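Local coordinates for periplasmic binding protein/LacI transcriptional regulator (Alkaliphilus metalliredigens, PDB 3CTP), which binds beta-D-xylulofuranose and, as a LacI-family protein, probably acts as a DNA-binding transcriptional repressor, at residues F74-M78 / Q284-L289; N268-E273 / L317-E321. All blocks are in the same frame, centred on the assembly; numbering follows the deposited sequence.

Interaction 1: residues F74-M78 / Q284-L289; sequences FFNQM and QPIEAL. With XLF (beta-D-xylulofuranose), chain C.
Phe74 and Gln284 form an offset amide-on-ring stack: the carboxamide lies nearly parallel to the ring over one face, shifted toward the rim, the planes 13° apart and NE2 of Gln284 3.5 Å from CZ of Phe74. The amide's polar atoms are spent on other partners. NE2 donates to O3 of the xylulofuranose at 3.0 Å (N-H...O angle 152°) and is also bonded to Asp267, while OE1 is held by Ser154, so both ends of the amide are engaged, which fixes its rotation. Apolar contacts do the rest. With CG anti to the backbone N (chi1 174°), Phe74 brings CD2 to 3.5 Å from C1 of the sugar and CE1 to 3.7 Å from CG1 of Ile286. Met78 backs the other face of the ring with its CG; its flexible thioether chain bends to meet two branched side chains of the facing helix, SD lying 3.8 Å from CG2 of Ile286 and 4.1 Å from CB of Leu289. Were the ring cut back to an alanine here, the Gln284 amide would probably lose its flat support and a gap open beside C1 of the sugar. The start of helix 73-88 and the turn into helix 286-302 thus form part of the sugar pocket of a periplasmic-binding-protein-like fold.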
loop_
_atom_site.group_PDB
_atom_site.type_symbol
_atom_site.label_atom_id
_atom_site.label_comp_id
_atom_site.label_asym_id
_atom_site.label_seq_id
_atom_site.Cartn_x
_atom_site.Cartn_y
_atom_site.Cartn_z
ATOM N N PHE A 74 5.477 -0.759 -3.877
ATOM C CA PHE A 74 6.828 -0.224 -4.056
ATOM C C PHE A 74 6.884 1.224 -3.541
ATOM O O PHE A 74 7.845 1.638 -2.877
ATOM C CB PHE A 74 7.221 -0.232 -5.552
ATOM C CG PHE A 74 8.556 0.438 -5.806
ATOM C CD1 PHE A 74 9.729 -0.249 -5.545
ATOM C CD2 PHE A 74 8.607 1.752 -6.237
ATOM C CE1 PHE A 74 10.975 0.379 -5.738
ATOM C CE2 PHE A 74 9.834 2.405 -6.431
ATOM C CZ PHE A 74 11.019 1.704 -6.172
ATOM N N PHE A 75 5.858 2.010 -3.834
ATOM C CA PHE A 75 5.927 3.405 -3.388
ATOM C C PHE A 75 5.691 3.560 -1.893
ATOM O O PHE A 75 6.224 4.510 -1.289
ATOM C CB PHE A 75 4.975 4.307 -4.179
ATOM C CG PHE A 75 5.451 4.543 -5.579
ATOM C CD1 PHE A 75 6.613 5.279 -5.803
ATOM C CD2 PHE A 75 4.776 3.999 -6.646
ATOM C CE1 PHE A 75 7.096 5.468 -7.120
ATOM C CE2 PHE A 75 5.262 4.166 -7.947
ATOM C CZ PHE A 75 6.407 4.915 -8.182
ATOM N N ASN A 76 4.903 2.689 -1.291
ATOM C CA ASN A 76 4.829 2.847 0.165
ATOM C C ASN A 76 6.113 2.405 0.852
ATOM O O ASN A 76 6.520 2.991 1.855
ATOM C CB ASN A 76 3.540 2.299 0.795
ATOM C CG ASN A 76 3.346 0.825 0.630
ATOM O OD1 ASN A 76 4.141 0.036 1.166
ATOM N ND2 ASN A 76 2.187 0.409 0.014
ATOM N N GLN A 77 6.803 1.418 0.339
ATOM C CA GLN A 77 8.083 1.055 0.922
ATOM C C GLN A 77 9.116 2.132 0.681
ATOM O O GLN A 77 9.849 2.454 1.538
ATOM C CB GLN A 77 8.599 -0.238 0.333
ATOM C CG GLN A 77 7.774 -1.471 0.720
ATOM C CD GLN A 77 8.235 -2.728 0.036
ATOM O OE1 GLN A 77 7.651 -3.165 -0.907
ATOM N NE2 GLN A 77 9.256 -3.313 0.555
ATOM N N MET A 78 9.131 2.679 -0.522
ATOM C CA MET A 78 10.050 3.787 -0.796
ATOM C C MET A 78 9.775 4.950 0.156
ATOM O O MET A 78 10.714 5.569 0.697
ATOM C CB MET A 78 9.906 4.272 -2.259
ATOM C CG MET A 78 10.699 3.443 -3.233
ATOM S SD MET A 78 12.449 3.986 -3.361
ATOM C CE MET A 78 12.075 5.419 -4.365
ATOM N N GLN A 284 14.709 -3.471 -7.333
ATOM C CA GLN A 284 15.144 -2.072 -7.200
ATOM C C GLN A 284 15.679 -1.834 -5.805
ATOM O O GLN A 284 15.028 -2.228 -4.816
ATOM C CB GLN A 284 13.968 -1.107 -7.412
ATOM C CG GLN A 284 13.415 -1.097 -8.812
ATOM C CD GLN A 284 12.643 0.179 -9.080
ATOM O OE1 GLN A 284 13.234 1.248 -9.146
ATOM N NE2 GLN A 284 11.318 0.070 -9.288
ATOM N N PRO A 285 16.873 -1.226 -5.698
ATOM C CA PRO A 285 17.514 -1.143 -4.382
ATOM C C PRO A 285 16.978 0.035 -3.592
ATOM O O PRO A 285 17.548 1.140 -3.615
ATOM C CB PRO A 285 18.996 -0.944 -4.717
ATOM C CG PRO A 285 18.983 -0.240 -6.070
ATOM C CD PRO A 285 17.765 -0.815 -6.803
ATOM N N ILE A 286 15.846 -0.190 -2.922
ATOM C CA ILE A 286 15.139 0.898 -2.257
ATOM C C ILE A 286 16.038 1.649 -1.271
ATOM O O ILE A 286 15.997 2.885 -1.190
ATOM C CB ILE A 286 13.868 0.355 -1.547
ATOM C CG1 ILE A 286 12.857 -0.068 -2.631
ATOM C CG2 ILE A 286 13.266 1.407 -0.651
ATOM C CD1 ILE A 286 11.519 -0.648 -2.081
ATOM N N GLU A 287 16.845 0.923 -0.493
ATOM C CA GLU A 287 17.699 1.627 0.473
ATOM C C GLU A 287 18.680 2.565 -0.237
ATOM O O GLU A 287 18.884 3.726 0.194
ATOM C CB GLU A 287 18.476 0.656 1.381
ATOM C CG GLU A 287 17.575 -0.095 2.352
ATOM C CD GLU A 287 17.244 0.705 3.591
ATOM O OE1 GLU A 287 18.031 1.609 3.956
ATOM O OE2 GLU A 287 16.202 0.412 4.219
ATOM N N ALA A 288 19.340 2.076 -1.289
ATOM C CA ALA A 288 20.274 2.942 -2.024
ATOM C C ALA A 288 19.551 4.107 -2.708
ATOM O O ALA A 288 20.072 5.235 -2.757
ATOM C CB ALA A 288 21.064 2.137 -3.066
ATOM N N LEU A 289 18.375 3.848 -3.277
ATOM C CA LEU A 289 17.624 4.931 -3.927
ATOM C C LEU A 289 17.260 6.002 -2.908
ATOM O O LEU A 289 17.431 7.195 -3.162
ATOM C CB LEU A 289 16.331 4.394 -4.540
ATOM C CG LEU A 289 16.538 3.514 -5.770
ATOM C CD1 LEU A 289 15.250 2.722 -6.044
ATOM C CD2 LEU A 289 16.910 4.376 -6.998
HETATM O O4 XLF C . 7.565 3.631 -12.850
HETATM C C4 XLF C . 7.909 2.286 -12.508
HETATM C C5 XLF C . 6.674 1.426 -12.739
HETATM O O5 XLF C . 6.190 1.074 -11.438
HETATM C C3 XLF C . 8.186 2.161 -11.019
HETATM O O3 XLF C . 9.582 1.969 -10.753
HETATM C C2 XLF C . 7.379 0.942 -10.664
HETATM O O2 XLF C . 8.066 -0.263 -11.057
HETATM C C1 XLF C . 7.004 0.893 -9.197
HETATM O O1 XLF C . 6.136 -0.227 -8.969
#

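Interaction 2: residues N268-E273 / L317-E321; sequences NSFIGE and LIERE
OD1 of Asn268 accepts a hydrogen bond from NH2 of Arg320 at 2.7 Å, with an N-H...O angle of 155°. The donor stands 30° off the carbonyl plane, and the oxygen sits at the guanidinium edge. The other amide end, ND2, bonds to Asn283, so both ends of this short side chain are engaged and its flip is fixed. Arg320 reaches across because its chain is extended from CG to NE. NH1 donates to Leu279 O and to a water at 3.0 Å, which in turn donates to Ser269 O at 2.8 Å. Glu273 adds charge alone: its OE1 lies 3.4 Å from NE of Arg320 but well out of the guanidinium plane, the carboxylate turned 86° to it, while OE2 pairs with Arg248 of the second subunit. Against one guanidinium face rests CG2 of Ile318. Gly272 suits its place because a beta carbon there would point at the arginine, about 3.3 Å from NH1. This surface network of hydrogen bonds and a salt bridge, centred on Arg320, joins the loop and short helix after strand 262-264 to the end of strand 311-318 and the loop after it in the periplasmic-binding-protein-like fold, beside the subunit interface.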
loop_
_atom_site.group_PDB
_atom_site.type_symbol
_atom_site.label_atom_id
_atom_site.label_comp_id
_atom_site.label_asym_id
_atom_site.label_seq_id
_atom_site.Cartn_x
_atom_site.Cartn_y
_atom_site.Cartn_z
ATOM N N ASN A 268 10.882 -6.008 -6.804
ATOM C CA ASN A 268 11.038 -6.657 -5.493
ATOM C C ASN A 268 10.318 -5.856 -4.415
ATOM O O ASN A 268 10.893 -5.539 -3.368
ATOM C CB ASN A 268 12.507 -6.846 -5.108
ATOM C CG ASN A 268 12.661 -7.831 -3.950
ATOM O OD1 ASN A 268 11.737 -8.591 -3.650
ATOM N ND2 ASN A 268 13.824 -7.801 -3.279
ATOM N N SER A 269 9.046 -5.560 -4.664
ATOM C CA SER A 269 8.204 -5.021 -3.596
ATOM C C SER A 269 7.531 -6.162 -2.798
ATOM O O SER A 269 7.572 -7.348 -3.190
ATOM C CB SER A 269 7.147 -4.071 -4.161
ATOM O OG SER A 269 6.192 -4.788 -4.930
ATOM N N PHE A 270 6.936 -5.828 -1.658
ATOM C CA PHE A 270 6.546 -6.914 -0.777
ATOM C C PHE A 270 5.467 -7.816 -1.343
ATOM O O PHE A 270 5.315 -8.958 -0.911
ATOM C CB PHE A 270 6.169 -6.388 0.627
ATOM C CG PHE A 270 4.860 -5.635 0.696
ATOM C CD1 PHE A 270 3.654 -6.326 0.690
ATOM C CD2 PHE A 270 4.845 -4.245 0.882
ATOM C CE1 PHE A 270 2.405 -5.643 0.802
ATOM C CE2 PHE A 270 3.621 -3.549 1.003
ATOM C CZ PHE A 270 2.396 -4.259 0.955
ATOM N N ILE A 271 4.720 -7.335 -2.327
ATOM C CA ILE A 271 3.620 -8.142 -2.853
ATOM C C ILE A 271 4.120 -9.428 -3.499
ATOM O O ILE A 271 3.411 -10.450 -3.516
ATOM C CB ILE A 271 2.747 -7.314 -3.839
ATOM C CG1 ILE A 271 1.445 -8.048 -4.159
ATOM C CG2 ILE A 271 3.511 -6.999 -5.097
ATOM C CD1 ILE A 271 0.483 -8.072 -2.961
ATOM N N GLY A 272 5.331 -9.406 -4.036
ATOM C CA GLY A 272 5.876 -10.606 -4.694
ATOM C C GLY A 272 6.202 -11.756 -3.744
ATOM O O GLY A 272 6.215 -12.936 -4.148
ATOM N N GLU A 273 6.437 -11.435 -2.474
ATOM C CA GLU A 273 6.757 -12.452 -1.481
ATOM C C GLU A 273 5.502 -12.841 -0.724
ATOM O O GLU A 273 5.335 -13.964 -0.230
ATOM C CB GLU A 273 7.857 -11.927 -0.539
ATOM C CG GLU A 273 8.346 -12.948 0.494
ATOM C CD GLU A 273 8.686 -14.319 -0.098
ATOM O OE1 GLU A 273 9.592 -14.399 -0.960
ATOM O OE2 GLU A 273 8.059 -15.329 0.322
ATOM N N LEU A 317 18.616 -9.706 -10.458
ATOM C CA LEU A 317 17.557 -10.702 -10.562
ATOM C C LEU A 317 17.323 -11.391 -9.223
ATOM O O LEU A 317 18.293 -11.792 -8.547
ATOM C CB LEU A 317 17.989 -11.745 -11.593
ATOM C CG LEU A 317 17.100 -12.972 -11.689
ATOM C CD1 LEU A 317 15.806 -12.544 -12.356
ATOM C CD2 LEU A 317 17.816 -14.018 -12.536
ATOM N N ILE A 318 16.051 -11.521 -8.835
ATOM C CA ILE A 318 15.680 -12.277 -7.631
ATOM C C ILE A 318 14.858 -13.478 -8.102
ATOM O O ILE A 318 13.712 -13.322 -8.549
ATOM C CB ILE A 318 14.815 -11.434 -6.668
ATOM C CG1 ILE A 318 15.495 -10.106 -6.336
ATOM C CG2 ILE A 318 14.449 -12.253 -5.402
ATOM C CD1 ILE A 318 16.790 -10.238 -5.596
ATOM N N GLU A 319 15.447 -14.671 -8.077
ATOM C CA GLU A 319 14.754 -15.849 -8.603
ATOM C C GLU A 319 13.879 -16.449 -7.521
ATOM O O GLU A 319 14.372 -16.747 -6.439
ATOM C CB GLU A 319 15.771 -16.921 -9.055
ATOM C CG GLU A 319 16.502 -16.608 -10.331
ATOM C CD GLU A 319 17.277 -17.829 -10.844
ATOM O OE1 GLU A 319 16.641 -18.862 -11.195
ATOM O OE2 GLU A 319 18.521 -17.742 -10.887
ATOM N N ARG A 320 12.586 -16.609 -7.811
ATOM C CA ARG A 320 11.667 -17.237 -6.885
ATOM C C ARG A 320 10.901 -18.350 -7.597
ATOM O O ARG A 320 11.502 -19.100 -8.369
ATOM C CB ARG A 320 10.734 -16.212 -6.263
ATOM C CG ARG A 320 11.474 -15.102 -5.522
ATOM C CD ARG A 320 10.514 -14.375 -4.612
ATOM N NE ARG A 320 11.158 -13.359 -3.783
ATOM C CZ ARG A 320 10.930 -12.053 -3.905
ATOM N NH1 ARG A 320 10.111 -11.585 -4.858
ATOM N NH2 ARG A 320 11.519 -11.214 -3.068
ATOM N N GLU A 321 9.610 -18.497 -7.312
ATOM C CA GLU A 321 8.905 -19.721 -7.711
ATOM C C GLU A 321 8.119 -19.622 -9.013
ATOM O O GLU A 321 7.642 -20.645 -9.528
ATOM C CB GLU A 321 7.961 -20.184 -6.584
ATOM C CG GLU A 321 8.655 -20.645 -5.295
ATOM C CD GLU A 321 7.680 -20.790 -4.117
ATOM O OE1 GLU A 321 6.634 -20.101 -4.088
ATOM O OE2 GLU A 321 7.962 -21.595 -3.203
HETATM O O HOH W 1 8.615 -9.003 -5.241
#

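How the interactions relate
From the N terminus, Phe74-Met78 at the start of helix 73-88 comes first, followed by Asn268-Glu273, Gln284-Leu289 and finally Leu317-Glu321. Interaction 1 closes a long loop of 205 intervening residues, bringing the beginning of helix 286-302 back to helix 73-88; interaction 2 closes a short one of 43. Since the segments alternate, the two loops cross. Their centres lie 14 Å apart, and they meet directly where Gln77 OE1 probably accepts a hydrogen bond from Phe270 N at 2.9 Å. Interaction 1 joins two helices to each other, interaction 2 the loop leaving the four-stranded sheet to strand 311-318 and its following loop; both touch the second subunit.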